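PDB 1VR0: probable 2-phosphosulfolactate phosphatase from Clostridium acetobutylicum, which catalyses the magnesium-dependent hydrolysis of (2R)-O-phospho-3-sulfolactate to (2R)-3-sulfolactate and phosphate. Local coordinates for residues 154-159 / 169-174. Sequence-based numbering, arbitrary orientation.
With MG (magnesium ion), chain D.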
ATOM      1  N   ILE A 154       1.858   7.962  -8.722  1.00 40.20           N
ATOM      2  CA  ILE A 154       0.807   8.685  -8.012  1.00 40.02           C
ATOM      3  C   ILE A 154       1.086   8.605  -6.537  1.00 39.48           C
ATOM      4  O   ILE A 154       1.073   7.535  -5.939  1.00 39.67           O
ATOM      5  CB  ILE A 154      -0.544   8.128  -8.403  1.00 40.25           C
ATOM      6  CG1 ILE A 154      -0.771   8.483  -9.867  1.00 42.58           C
ATOM      7  CG2 ILE A 154      -1.647   8.775  -7.600  1.00 41.31           C
ATOM      8  CD1 ILE A 154      -1.902   7.745 -10.441  1.00 46.38           C
ATOM      9  N   VAL A 155       1.412   9.753  -5.963  1.00 39.59           N
ATOM     10  CA  VAL A 155       1.893   9.823  -4.585  1.00 39.27           C
ATOM     11  C   VAL A 155       0.722  10.208  -3.696  1.00 39.46           C
ATOM     12  O   VAL A 155       0.335  11.360  -3.668  1.00 39.40           O
ATOM     13  CB  VAL A 155       3.032  10.848  -4.443  1.00 38.69           C
ATOM     14  CG1 VAL A 155       3.601  10.857  -3.026  1.00 38.36           C
ATOM     15  CG2 VAL A 155       4.123  10.574  -5.448  1.00 38.08           C
ATOM     16  N   ASN A 156       0.125   9.229  -3.025  1.00 39.60           N
ATOM     17  CA  ASN A 156      -0.909   9.496  -2.027  1.00 39.91           C
ATOM     18  C   ASN A 156      -0.273  10.123  -0.794  1.00 39.88           C
ATOM     19  O   ASN A 156       0.737   9.637  -0.318  1.00 40.48           O
ATOM     20  CB  ASN A 156      -1.594   8.183  -1.614  1.00 40.17           C
ATOM     21  CG  ASN A 156      -2.373   7.554  -2.751  1.00 39.61           C
ATOM     22  OD1 ASN A 156      -2.042   7.743  -3.910  1.00 42.47           O
ATOM     23  ND2 ASN A 156      -3.427   6.847  -2.427  1.00 38.64           N
ATOM     24  N   ALA A 157      -0.833  11.206  -0.282  1.00 39.54           N
ATOM     25  CA  ALA A 157      -0.327  11.771   0.974  1.00 39.17           C
ATOM     26  C   ALA A 157      -0.711  10.841   2.125  1.00 39.21           C
ATOM     27  O   ALA A 157       0.044  10.671   3.075  1.00 38.64           O
ATOM     28  CB  ALA A 157      -0.864  13.146   1.205  1.00 38.39           C
ATOM     29  N   GLY A 158      -1.876  10.197   2.003  1.00 39.61           N
ATOM     30  CA  GLY A 158      -2.415   9.365   3.076  1.00 39.70           C
ATOM     31  C   GLY A 158      -2.824  10.271   4.222  1.00 40.14           C
ATOM     32  O   GLY A 158      -3.002  11.479   4.016  1.00 40.82           O
ATOM     33  N   THR A 159      -2.993   9.708   5.406  1.00 40.04           N
ATOM     34  CA  THR A 159      -3.206  10.518   6.582  1.00 40.61           C
ATOM     35  C   THR A 159      -2.309   9.971   7.686  1.00 39.89           C
ATOM     36  O   THR A 159      -2.309   8.777   7.954  1.00 38.95           O
ATOM     37  CB  THR A 159      -4.727  10.599   6.961  1.00 40.99           C
ATOM     38  OG1 THR A 159      -4.892  11.035   8.308  1.00 43.53           O
ATOM     39  CG2 THR A 159      -5.412   9.277   6.850  1.00 41.38           C
ATOM     40  N   ILE A 169      -8.742   6.037  -3.776  1.00 39.86           N
ATOM     41  CA  ILE A 169      -9.789   5.974  -4.786  1.00 39.82           C
ATOM     42  C   ILE A 169      -9.616   7.106  -5.787  1.00 40.28           C
ATOM     43  O   ILE A 169      -9.904   6.961  -6.977  1.00 40.37           O
ATOM     44  CB  ILE A 169     -11.207   5.962  -4.172  1.00 39.50           C
ATOM     45  CG1 ILE A 169     -12.252   5.642  -5.262  1.00 40.10           C
ATOM     46  CG2 ILE A 169     -11.541   7.251  -3.461  1.00 38.40           C
ATOM     47  CD1 ILE A 169     -13.630   5.176  -4.704  1.00 40.18           C
ATOM     48  N   CYS A 170      -9.148   8.248  -5.293  1.00 41.18           N
ATOM     49  CA  CYS A 170      -8.896   9.393  -6.140  1.00 40.85           C
ATOM     50  C   CYS A 170      -7.781   9.055  -7.116  1.00 40.16           C
ATOM     51  O   CYS A 170      -7.887   9.394  -8.273  1.00 39.54           O
ATOM     52  CB  CYS A 170      -8.510  10.593  -5.296  1.00 41.09           C
ATOM     53  SG  CYS A 170      -8.305  12.087  -6.301  1.00 44.54           S
ATOM     54  N   SER A 171      -6.745   8.344  -6.649  1.00 39.51           N
ATOM     55  CA  SER A 171      -5.714   7.819  -7.559  1.00 39.39           C
ATOM     56  C   SER A 171      -6.316   6.966  -8.649  1.00 39.10           C
ATOM     57  O   SER A 171      -5.974   7.087  -9.806  1.00 39.33           O
ATOM     58  CB  SER A 171      -4.714   6.954  -6.840  1.00 39.24           C
ATOM     59  OG  SER A 171      -4.100   7.636  -5.765  1.00 41.43           O
ATOM     60  N   GLY A 172      -7.214   6.080  -8.255  1.00 39.35           N
ATOM     61  CA  GLY A 172      -7.916   5.203  -9.173  1.00 39.39           C
ATOM     62  C   GLY A 172      -8.706   5.938 -10.221  1.00 39.49           C
ATOM     63  O   GLY A 172      -8.703   5.545 -11.375  1.00 39.59           O
ATOM     64  N   TYR A 173      -9.395   6.993  -9.810  1.00 39.02           N
ATOM     65  CA  TYR A 173     -10.156   7.801 -10.736  1.00 39.19           C
ATOM     66  C   TYR A 173      -9.256   8.390 -11.796  1.00 38.90           C
ATOM     67  O   TYR A 173      -9.599   8.386 -12.998  1.00 39.09           O
ATOM     68  CB  TYR A 173     -10.861   8.919  -9.971  1.00 39.30           C
ATOM     69  CG  TYR A 173     -11.428  10.010 -10.811  1.00 38.80           C
ATOM     70  CD1 TYR A 173     -12.293   9.734 -11.863  1.00 38.32           C
ATOM     71  CD2 TYR A 173     -11.148  11.345 -10.515  1.00 38.72           C
ATOM     72  CE1 TYR A 173     -12.851  10.766 -12.600  1.00 37.46           C
ATOM     73  CE2 TYR A 173     -11.699  12.366 -11.245  1.00 37.34           C
ATOM     74  CZ  TYR A 173     -12.541  12.081 -12.286  1.00 37.86           C
ATOM     75  OH  TYR A 173     -13.073  13.138 -13.018  1.00 39.37           O
ATOM     76  N   ILE A 174      -8.110   8.899 -11.351  1.00 38.24           N
ATOM     77  CA  ILE A 174      -7.185   9.567 -12.245  1.00 37.94           C
ATOM     78  C   ILE A 174      -6.558   8.556 -13.214  1.00 38.16           C
ATOM     79  O   ILE A 174      -6.438   8.827 -14.403  1.00 38.04           O
ATOM     80  CB  ILE A 174      -6.159  10.351 -11.431  1.00 37.55           C
ATOM     81  CG1 ILE A 174      -6.885  11.523 -10.742  1.00 37.31           C
ATOM     82  CG2 ILE A 174      -5.024  10.857 -12.301  1.00 37.12           C
ATOM     83  CD1 ILE A 174      -6.045  12.425  -9.908  1.00 37.47           C
TER
HETATM   84 MG    MG D 400      -4.825  12.604   2.682  1.00 35.97          MG
HETATM   85  O   HOH W   1      -7.001  13.238   1.536  1.00 26.12           O
HETATM   86  O   HOH W   2      -6.529  11.756   4.267  1.00 45.17           O
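S171 of helix 165-181 reaches the parallel strand 152-156 through its hydroxyl, which meets N156 by its oxygen and I154 by a methyl branch. The distance from S171 OG to N156 OD1 is 2.8 Å, that of a hydrogen bond with the serine as donor. Serine suits the spot: chi1 -56° puts OG where its one proton can point either to N156 OD1 or back to the backbone O of D167, one turn earlier in the helix, a choice that is not settled. Its short side chain also lets the helix come close, with the CA atoms of I154 and S171 6.6 Å apart.

N156 extends its amide toward the helix at the end of the strand. Its CB leaves the backbone alongside the helix, yet with CG anti to the carbonyl carbon (chi1 -66°) the amide swings in and brings OD1 up to the serine. The side chain also touches D167 and F168 in the first turn of the helix. A short polar side chain fits here because the buried amide has the hydroxyl of S171 as a possible partner for OD1.

I154, two residues earlier on the same face of the strand, supplies the nonpolar part. CG1 lies beside the backbone N (chi1 -68°), which leaves CG2 anti to that N as the branch facing the serine, 3.3 Å from S171 OG and 3.6 Å from S171 CB. The side chain also touches I15, I37 and I175; a beta-branched residue fits both the strand and this core.

Beyond N156 the chain turns at G158, whose positive phi is readily adopted without a side chain, and its carbonyl O meets magnesium at 2.5 Å; D38 and D167 complete the protein ligands. The arrangement is that of a helix packed on the parallel part of a mixed sheet in an alpha/beta fold, with the metal site at the C-terminal end of the strand.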